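Local coordinates for 6b protein (Agrobacterium vitis, PDB 3AQ2) that probably disturbs plant cell proliferation as a toxin with an ADP-ribosylation fold, and may act through the host's miRNA machinery, at residues A[66-71]-A[93-98]; A[85-90]-A[122-127]; A[107-112]-A[126-131]. One frame throughout, in Å; residues are numbered along the deposited sequence.

How the interactions relate
All three contacts are buried, and interaction 1 is the deepest. Its centre is about 5 Å from the centre of the chain, against 13 Å and 15 Å for interactions 2 and 3. It joins edge strands of two sheets through backbone bonds, small apolar groups and tyrosine edges. Interaction 2 ties the loop before strand 93-96 to the loop after helix 105-115, mostly by polar bonds. It reaches interaction 1 through Asn-87 and Tyr-124. Interaction 3 sets helix 105-115 on a 3-10 turn and relies on packing round two asparagine amides, with partly exposed Pro-128 at its margin. Interactions 2 and 3 share His-126 and Gly-127.

Interaction 1: A[66-71]-A[93-98]; sequences TYVYVD and TVATAM
Tyr-67 and Thr-96 form a single antiparallel bridge, a hydrogen-bonded pair, between strands 66-70 and 93-96. Each strand is the outermost of its own sheet, so the bridge links the two sheets of this ADP-ribosylation fold. Tyr-67 N donates to Thr-96 O at 2.8 Å. Thr-96 N returns a bond to Tyr-67 O at 3.0 Å. The same Tyr-67 O also receives a CA-H...O contact from Ala-95. The strand directions differ by 126°, well short of antiparallel, and the ladder does not extend beyond this pair. Water 1 spans the next step, accepting from Tyr-69 N and donating to Val-94 O at 2.9 Å.

Small side chains pack beside the bridge. Val-68 CG2 lies 3.7 Å from Ala-95 CB and also meets Thr-93 CG2; the Val-68 and Thr-93 side chains cross at about a right angle. Thr-66 CB sits 3.4 Å from Thr-96 O. The two tyrosines use their edges. The Tyr-67 ring turns an edge to Thr-96 O and Ala-97 O. The Tyr-69 ring takes Thr-96 CG2 at its edge, 3.5 Å from CE1. Its hydroxyl OH donates to Met-98 O at 2.7 Å, reaching that oxygen from outside the carbonyl plane.

Further out, strand 133-137 bonds to the backbone of Thr-66, Val-68 and Val-70. Strand 154-161 does the same for Thr-93 and Ala-95. Thr-96 holds its OG1 opposite its own backbone N (chi1 -178°), which turns CG2 to Tyr-69. That OG1 bonds to Gly-157 O. It also closes an ST turn that positions Met-98: Met-98 N donates to Thr-96 OG1 at 3.1 Å in a nearly straight bond, with 171° at the hydrogen.

Interaction 2: A[85-90]-A[122-127]; sequences PSNSPA and VNYHHG
The alpha carbons of Asn-87 and Val-122 are the nearest across the contact, where the loop after strand 83-85 meets the loop after helix 105-115. The backbone bond runs from Val-122 to Ser-86, the residue before Asn-87. Val-122 N donates to Ser-86 O at 2.9 Å, nearly straight at 173°. Val-122 O in turn receives a CA-H...O contact from Asn-87 CA at 3.2 Å. Water 2 lies between Asn-87 O and Tyr-124 N, accepting from Tyr-124 N.

The side-chain bond joins Asn-87 to Tyr-124. ND2 of Asn-87 donates to Tyr-124 OH at 2.9 Å. ND2 sits at the ring edge, and the hydroxyl oxygen lies 19° out of the amide plane. Asn-87 CG stands between its backbone N and carbonyl carbon (chi1 54°), and this carries the amide to the phenol end of the ring. Amide and ring are well inclined to each other. Asn-87 CB also rests 3.7 Å from Tyr-124 CE1.

Apolar contact is lighter. Val-122 CG2 lies 4.1 Å from Pro-85 CG, and the two side chains run alongside, pointing the same way. Val-122 CB meets Asn-87 CB at 3.8 Å.

Within the second loop, His-125 N bonds to Asn-123 OD1 in an Asx turn that starts the 3-10 segment 124-126.

Both ends of the Asn-87 amide have partners, since OD1 accepts from Val-94 N. The hydroxyl of Tyr-124 also hydrogen-bonds to Tyr-69 O. This buried polar chain fixes the rotation of the amide and ties both loops to strands 66-70 and 93-96.

Interaction 3: A[107-112]-A[126-131]; sequences EMNAIL and HGPSTN
Asn-109 and Asn-131 meet through different first torsions. In Asn-109, CG extends away from its backbone N (chi1 -173°), which carries the side chain out from helix 105-115 to the turn. In Asn-131, CG folds in between N and the carbonyl carbon (chi1 60°), which brings its amide back to the helix. The side chains cross at about a right angle, yet their amide planes are only 8° apart. Asn-131 OD1 lies 3.1 Å from Asn-109 CB.

The Asn-109 amide rests on the turn backbone, with CG 3.5 Å from Pro-128 N. The Pro-128 ring packs beside it. Leu-112 CD1 touches Asn-131 CB at 3.6 Å. At the amide end, Met-108 CB lies 3.9 Å from Asn-131 ND2. That ND2 bonds to Pro-105 O near the start of the helix.

The 3-10 segment 128-130 is held by its own bonds. Gly-127 O accepts from Thr-130 OG1 at 2.7 Å and from Thr-130 N at 3.0 Å, on opposite faces of its plane. Asn-131 N bonds to Pro-128 O at 3.1 Å.

The contact seats helix 105-115 against the turn leading into strand 133-137. Tyr-69 of strand 66-70 packs on Leu-112 and Asn-131, while Trp-158 of strand 154-161 touches Met-108 and Leu-112.

Interaction 1: A[66-71]-A[93-98]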
loop_
_atom_site.group_PDB
_atom_site.type_symbol
_atom_site.label_atom_id
_atom_site.label_comp_id
_atom_site.label_asym_id
_atom_site.label_seq_id
_atom_site.Cartn_x
_atom_site.Cartn_y
_atom_site.Cartn_z
ATOM N N THR A 66 5.733 2.510 0.145
ATOM C CA THR A 66 5.551 1.326 -0.707
ATOM C C THR A 66 4.179 1.404 -1.369
ATOM O O THR A 66 3.347 2.254 -1.003
ATOM C CB THR A 66 5.753 -0.003 0.053
ATOM O OG1 THR A 66 4.901 -0.039 1.205
ATOM C CG2 THR A 66 7.227 -0.146 0.497
ATOM N N TYR A 67 3.941 0.515 -2.325
ATOM C CA TYR A 67 2.805 0.657 -3.241
ATOM C C TYR A 67 1.927 -0.575 -3.254
ATOM O O TYR A 67 2.426 -1.705 -3.314
ATOM C CB TYR A 67 3.314 1.007 -4.656
ATOM C CG TYR A 67 4.168 2.258 -4.610
ATOM C CD1 TYR A 67 5.554 2.187 -4.464
ATOM C CD2 TYR A 67 3.573 3.516 -4.654
ATOM C CE1 TYR A 67 6.324 3.355 -4.379
ATOM C CE2 TYR A 67 4.332 4.678 -4.570
ATOM C CZ TYR A 67 5.697 4.592 -4.430
ATOM O OH TYR A 67 6.450 5.748 -4.362
ATOM N N VAL A 68 0.619 -0.349 -3.172
ATOM C CA VAL A 68 -0.363 -1.422 -3.342
ATOM C C VAL A 68 -1.106 -1.097 -4.635
ATOM O O VAL A 68 -1.799 -0.091 -4.731
ATOM C CB VAL A 68 -1.338 -1.554 -2.141
ATOM C CG1 VAL A 68 -2.401 -2.599 -2.433
ATOM C CG2 VAL A 68 -0.562 -1.921 -0.869
ATOM N N TYR A 69 -0.915 -1.948 -5.641
ATOM C CA TYR A 69 -1.487 -1.712 -6.960
ATOM C C TYR A 69 -2.957 -2.126 -7.026
ATOM O O TYR A 69 -3.355 -3.157 -6.466
ATOM C CB TYR A 69 -0.619 -2.388 -8.031
ATOM C CG TYR A 69 0.714 -1.686 -8.130
ATOM C CD1 TYR A 69 1.837 -2.144 -7.423
ATOM C CD2 TYR A 69 0.830 -0.501 -8.862
ATOM C CE1 TYR A 69 3.055 -1.460 -7.493
ATOM C CE2 TYR A 69 2.045 0.189 -8.937
ATOM C CZ TYR A 69 3.145 -0.289 -8.258
ATOM O OH TYR A 69 4.322 0.425 -8.341
ATOM N N VAL A 70 -3.766 -1.295 -7.687
ATOM C CA VAL A 70 -5.230 -1.465 -7.694
ATOM C C VAL A 70 -5.820 -0.955 -9.019
ATOM O O VAL A 70 -5.118 -0.330 -9.822
ATOM C CB VAL A 70 -5.908 -0.693 -6.517
ATOM C CG1 VAL A 70 -5.434 -1.216 -5.162
ATOM C CG2 VAL A 70 -5.629 0.812 -6.621
ATOM N N ASP A 71 -7.100 -1.232 -9.243
ATOM C CA ASP A 71 -7.840 -0.644 -10.363
ATOM C C ASP A 71 -8.378 0.744 -9.958
ATOM O O ASP A 71 -8.308 1.108 -8.780
ATOM C CB ASP A 71 -8.985 -1.568 -10.723
ATOM C CG ASP A 71 -9.928 -1.754 -9.573
ATOM O OD1 ASP A 71 -9.616 -2.567 -8.675
ATOM O OD2 ASP A 71 -10.966 -1.064 -9.557
ATOM N N THR A 93 -2.348 -8.541 2.225
ATOM C CA THR A 93 -2.087 -7.387 1.371
ATOM C C THR A 93 -0.597 -7.323 1.056
ATOM O O THR A 93 0.236 -7.172 1.964
ATOM C CB THR A 93 -2.519 -6.060 2.028
ATOM O OG1 THR A 93 -3.909 -6.134 2.384
ATOM C CG2 THR A 93 -2.284 -4.886 1.055
ATOM N N VAL A 94 -0.284 -7.443 -0.231
ATOM C CA VAL A 94 1.087 -7.410 -0.709
ATOM C C VAL A 94 1.399 -6.016 -1.258
ATOM O O VAL A 94 0.668 -5.481 -2.116
ATOM C CB VAL A 94 1.334 -8.497 -1.795
ATOM C CG1 VAL A 94 2.717 -8.367 -2.408
ATOM C CG2 VAL A 94 1.129 -9.898 -1.220
ATOM N N ALA A 95 2.478 -5.431 -0.741
ATOM C CA ALA A 95 2.962 -4.130 -1.192
ATOM C C ALA A 95 4.388 -4.270 -1.702
ATOM O O ALA A 95 5.093 -5.195 -1.327
ATOM C CB ALA A 95 2.885 -3.110 -0.055
ATOM N N THR A 96 4.808 -3.357 -2.569
ATOM C CA THR A 96 6.181 -3.392 -3.067
ATOM C C THR A 96 6.832 -2.020 -3.060
ATOM O O THR A 96 6.146 -1.006 -3.191
ATOM C CB THR A 96 6.255 -4.010 -4.499
ATOM O OG1 THR A 96 7.632 -4.078 -4.927
ATOM C CG2 THR A 96 5.413 -3.204 -5.525
ATOM N N ALA A 97 8.155 -2.013 -2.925
ATOM C CA ALA A 97 8.948 -0.809 -3.085
ATOM C C ALA A 97 9.066 -0.390 -4.565
ATOM O O ALA A 97 9.469 0.746 -4.843
ATOM C CB ALA A 97 10.344 -0.995 -2.453
ATOM N N MET A 98 8.733 -1.285 -5.501
ATOM C CA MET A 98 8.807 -0.941 -6.940
ATOM C C MET A 98 7.807 0.170 -7.199
ATOM O O MET A 98 6.611 -0.046 -7.002
ATOM C CB MET A 98 8.427 -2.124 -7.819
ATOM C CG MET A 98 9.412 -3.255 -7.811
ATOM S SD MET A 98 8.915 -4.380 -9.133
ATOM C CE MET A 98 10.343 -5.457 -9.194
HETATM O O HOH W 1 0.573 -4.412 -4.826
#

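Interaction 2: A[85-90]-A[122-127]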
loop_
_atom_site.group_PDB
_atom_site.type_symbol
_atom_site.label_atom_id
_atom_site.label_comp_id
_atom_site.label_asym_id
_atom_site.label_seq_id
_atom_site.Cartn_x
_atom_site.Cartn_y
_atom_site.Cartn_z
ATOM N N PRO A 85 -7.179 -2.707 0.634
ATOM C CA PRO A 85 -7.752 -3.998 0.232
ATOM C C PRO A 85 -6.778 -5.155 0.418
ATOM O O PRO A 85 -5.558 -4.959 0.392
ATOM C CB PRO A 85 -7.991 -3.815 -1.268
ATOM C CG PRO A 85 -6.878 -2.918 -1.711
ATOM C CD PRO A 85 -6.561 -2.002 -0.510
ATOM N N SER A 86 -7.315 -6.357 0.600
ATOM C CA SER A 86 -6.502 -7.547 0.390
ATOM C C SER A 86 -6.302 -7.716 -1.119
ATOM O O SER A 86 -7.143 -7.287 -1.930
ATOM C CB SER A 86 -7.180 -8.792 0.966
ATOM O OG SER A 86 -8.423 -8.999 0.313
ATOM N N ASN A 87 -5.175 -8.316 -1.490
ATOM C CA ASN A 87 -4.920 -8.678 -2.887
ATOM C C ASN A 87 -4.396 -10.109 -3.003
ATOM O O ASN A 87 -3.780 -10.487 -4.002
ATOM C CB ASN A 87 -3.972 -7.676 -3.564
ATOM C CG ASN A 87 -2.682 -7.491 -2.807
ATOM O OD1 ASN A 87 -2.371 -8.262 -1.887
ATOM N ND2 ASN A 87 -1.906 -6.467 -3.193
ATOM N N SER A 88 -4.645 -10.895 -1.958
ATOM C CA SER A 88 -4.219 -12.279 -1.889
ATOM C C SER A 88 -5.158 -12.975 -0.897
ATOM O O SER A 88 -5.783 -12.300 -0.073
ATOM C CB SER A 88 -2.761 -12.320 -1.406
ATOM O OG SER A 88 -2.070 -13.431 -1.949
ATOM N N PRO A 89 -5.285 -14.316 -0.971
ATOM C CA PRO A 89 -6.168 -14.994 -0.008
ATOM C C PRO A 89 -5.660 -14.925 1.444
ATOM O O PRO A 89 -4.563 -14.413 1.695
ATOM C CB PRO A 89 -6.213 -16.442 -0.528
ATOM C CG PRO A 89 -4.979 -16.622 -1.300
ATOM C CD PRO A 89 -4.695 -15.265 -1.933
ATOM N N ALA A 90 -6.459 -15.424 2.388
ATOM C CA ALA A 90 -6.116 -15.340 3.818
ATOM C C ALA A 90 -5.850 -13.885 4.257
ATOM O O ALA A 90 -4.952 -13.609 5.077
ATOM C CB ALA A 90 -4.940 -16.259 4.157
ATOM N N VAL A 122 -8.789 -7.454 -4.344
ATOM C CA VAL A 122 -8.125 -7.216 -5.610
ATOM C C VAL A 122 -7.552 -8.560 -6.058
ATOM O O VAL A 122 -6.946 -9.286 -5.267
ATOM C CB VAL A 122 -6.988 -6.187 -5.424
ATOM C CG1 VAL A 122 -6.024 -6.198 -6.612
ATOM C CG2 VAL A 122 -7.581 -4.801 -5.240
ATOM N N ASN A 123 -7.737 -8.881 -7.333
ATOM C CA ASN A 123 -7.239 -10.137 -7.867
ATOM C C ASN A 123 -6.535 -9.856 -9.186
ATOM O O ASN A 123 -7.188 -9.620 -10.216
ATOM C CB ASN A 123 -8.409 -11.117 -8.045
ATOM C CG ASN A 123 -7.982 -12.455 -8.616
ATOM O OD1 ASN A 123 -6.846 -12.630 -9.070
ATOM N ND2 ASN A 123 -8.910 -13.417 -8.608
ATOM N N TYR A 124 -5.203 -9.887 -9.152
ATOM C CA TYR A 124 -4.397 -9.480 -10.315
ATOM C C TYR A 124 -4.482 -10.451 -11.481
ATOM O O TYR A 124 -4.049 -10.131 -12.589
ATOM C CB TYR A 124 -2.933 -9.295 -9.915
ATOM C CG TYR A 124 -2.734 -8.242 -8.847
ATOM C CD1 TYR A 124 -2.141 -8.564 -7.623
ATOM C CD2 TYR A 124 -3.132 -6.917 -9.059
ATOM C CE1 TYR A 124 -1.952 -7.587 -6.630
ATOM C CE2 TYR A 124 -2.940 -5.943 -8.066
ATOM C CZ TYR A 124 -2.345 -6.287 -6.858
ATOM O OH TYR A 124 -2.144 -5.313 -5.882
ATOM N N HIS A 125 -5.059 -11.624 -11.241
ATOM C CA HIS A 125 -5.118 -12.665 -12.260
ATOM C C HIS A 125 -6.092 -12.348 -13.397
ATOM O O HIS A 125 -6.046 -12.981 -14.450
ATOM C CB HIS A 125 -5.353 -14.035 -11.602
ATOM C CG HIS A 125 -4.208 -14.448 -10.734
ATOM N ND1 HIS A 125 -3.235 -15.330 -11.159
ATOM C CD2 HIS A 125 -3.820 -14.025 -9.504
ATOM C CE1 HIS A 125 -2.321 -15.465 -10.211
ATOM N NE2 HIS A 125 -2.648 -14.679 -9.199
ATOM N N HIS A 126 -6.935 -11.336 -13.191
ATOM C CA HIS A 126 -7.793 -10.836 -14.269
ATOM C C HIS A 126 -7.081 -9.972 -15.300
ATOM O O HIS A 126 -7.660 -9.672 -16.354
ATOM C CB HIS A 126 -8.973 -10.080 -13.697
ATOM C CG HIS A 126 -9.925 -10.963 -12.962
ATOM N ND1 HIS A 126 -10.683 -11.923 -13.598
ATOM C CD2 HIS A 126 -10.201 -11.067 -11.645
ATOM C CE1 HIS A 126 -11.411 -12.562 -12.699
ATOM N NE2 HIS A 126 -11.141 -12.057 -11.509
ATOM N N GLY A 127 -5.849 -9.565 -15.010
ATOM C CA GLY A 127 -5.041 -8.861 -15.998
ATOM C C GLY A 127 -4.707 -7.442 -15.566
ATOM O O GLY A 127 -5.130 -7.000 -14.496
HETATM O O HOH W 2 -4.070 -11.150 -6.766
#

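Interaction 3: A[107-112]-A[126-131]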
loop_
_atom_site.group_PDB
_atom_site.type_symbol
_atom_site.label_atom_id
_atom_site.label_comp_id
_atom_site.label_asym_id
_atom_site.label_seq_id
_atom_site.Cartn_x
_atom_site.Cartn_y
_atom_site.Cartn_z
ATOM N N GLU A 107 3.813 -5.463 -17.461
ATOM C CA GLU A 107 4.926 -6.189 -16.846
ATOM C C GLU A 107 4.686 -6.344 -15.358
ATOM O O GLU A 107 4.849 -7.434 -14.800
ATOM C CB GLU A 107 6.240 -5.448 -17.078
ATOM C CG GLU A 107 6.613 -5.366 -18.550
ATOM C CD GLU A 107 7.748 -4.397 -18.813
ATOM O OE1 GLU A 107 7.858 -3.372 -18.100
ATOM O OE2 GLU A 107 8.513 -4.653 -19.761
ATOM N N MET A 108 4.270 -5.254 -14.712
ATOM C CA MET A 108 3.970 -5.312 -13.279
ATOM C C MET A 108 2.881 -6.346 -12.991
ATOM O O MET A 108 2.966 -7.080 -12.010
ATOM C CB MET A 108 3.552 -3.941 -12.759
ATOM C CG MET A 108 3.171 -3.911 -11.267
ATOM S SD MET A 108 4.453 -4.544 -10.158
ATOM C CE MET A 108 5.665 -3.320 -10.546
ATOM N N ASN A 109 1.878 -6.425 -13.861
ATOM C CA ASN A 109 0.817 -7.395 -13.642
ATOM C C ASN A 109 1.351 -8.827 -13.652
ATOM O O ASN A 109 0.916 -9.650 -12.850
ATOM C CB ASN A 109 -0.295 -7.257 -14.671
ATOM C CG ASN A 109 -1.470 -8.151 -14.348
ATOM O OD1 ASN A 109 -2.220 -7.909 -13.383
ATOM N ND2 ASN A 109 -1.620 -9.201 -15.118
ATOM N N ALA A 110 2.310 -9.112 -14.532
ATOM C CA ALA A 110 2.929 -10.445 -14.560
ATOM C C ALA A 110 3.622 -10.787 -13.234
ATOM O O ALA A 110 3.499 -11.913 -12.724
ATOM C CB ALA A 110 3.909 -10.571 -15.728
ATOM N N ILE A 111 4.340 -9.816 -12.679
ATOM C CA ILE A 111 5.022 -10.033 -11.405
ATOM C C ILE A 111 4.015 -10.181 -10.256
ATOM O O ILE A 111 4.175 -11.055 -9.380
ATOM C CB ILE A 111 6.041 -8.919 -11.133
ATOM C CG1 ILE A 111 7.126 -8.938 -12.221
ATOM C CG2 ILE A 111 6.686 -9.085 -9.743
ATOM C CD1 ILE A 111 8.170 -7.833 -12.067
ATOM N N LEU A 112 2.977 -9.346 -10.279
ATOM C CA LEU A 112 1.923 -9.409 -9.263
ATOM C C LEU A 112 1.181 -10.747 -9.251
ATOM O O LEU A 112 0.859 -11.282 -8.177
ATOM C CB LEU A 112 0.932 -8.260 -9.445
ATOM C CG LEU A 112 1.464 -6.880 -9.048
ATOM C CD1 LEU A 112 0.563 -5.799 -9.617
ATOM C CD2 LEU A 112 1.624 -6.755 -7.500
ATOM N N HIS A 126 -6.935 -11.336 -13.191
ATOM C CA HIS A 126 -7.793 -10.836 -14.269
ATOM C C HIS A 126 -7.081 -9.972 -15.300
ATOM O O HIS A 126 -7.660 -9.672 -16.354
ATOM C CB HIS A 126 -8.973 -10.080 -13.697
ATOM C CG HIS A 126 -9.925 -10.963 -12.962
ATOM N ND1 HIS A 126 -10.683 -11.923 -13.598
ATOM C CD2 HIS A 126 -10.201 -11.067 -11.645
ATOM C CE1 HIS A 126 -11.411 -12.562 -12.699
ATOM N NE2 HIS A 126 -11.141 -12.057 -11.509
ATOM N N GLY A 127 -5.849 -9.565 -15.010
ATOM C CA GLY A 127 -5.041 -8.861 -15.998
ATOM C C GLY A 127 -4.707 -7.442 -15.566
ATOM O O GLY A 127 -5.130 -7.000 -14.496
ATOM N N PRO A 128 -3.965 -6.708 -16.411
ATOM C CA PRO A 128 -3.368 -5.418 -16.045
ATOM C C PRO A 128 -4.322 -4.303 -15.637
ATOM O O PRO A 128 -3.873 -3.350 -15.015
ATOM C CB PRO A 128 -2.579 -5.009 -17.302
ATOM C CG PRO A 128 -2.388 -6.285 -18.066
ATOM C CD PRO A 128 -3.628 -7.093 -17.792
ATOM N N SER A 129 -5.612 -4.400 -15.975
ATOM C CA SER A 129 -6.557 -3.376 -15.505
ATOM C C SER A 129 -6.592 -3.347 -13.965
ATOM O O SER A 129 -6.890 -2.313 -13.347
ATOM C CB SER A 129 -7.960 -3.607 -16.068
ATOM O OG SER A 129 -8.542 -4.769 -15.503
ATOM N N THR A 130 -6.241 -4.474 -13.346
ATOM C CA THR A 130 -6.280 -4.584 -11.887
ATOM C C THR A 130 -5.128 -3.863 -11.168
ATOM O O THR A 130 -5.124 -3.763 -9.938
ATOM C CB THR A 130 -6.272 -6.055 -11.443
ATOM O OG1 THR A 130 -5.039 -6.656 -11.845
ATOM C CG2 THR A 130 -7.447 -6.815 -12.065
ATOM N N ASN A 131 -4.148 -3.378 -11.933
ATOM C CA ASN A 131 -3.014 -2.646 -11.358
ATOM C C ASN A 131 -2.672 -1.343 -12.095
ATOM O O ASN A 131 -1.536 -0.874 -12.016
ATOM C CB ASN A 131 -1.774 -3.543 -11.201
ATOM C CG ASN A 131 -1.285 -4.125 -12.525
ATOM O OD1 ASN A 131 -1.768 -5.160 -12.947
ATOM N ND2 ASN A 131 -0.301 -3.475 -13.155
#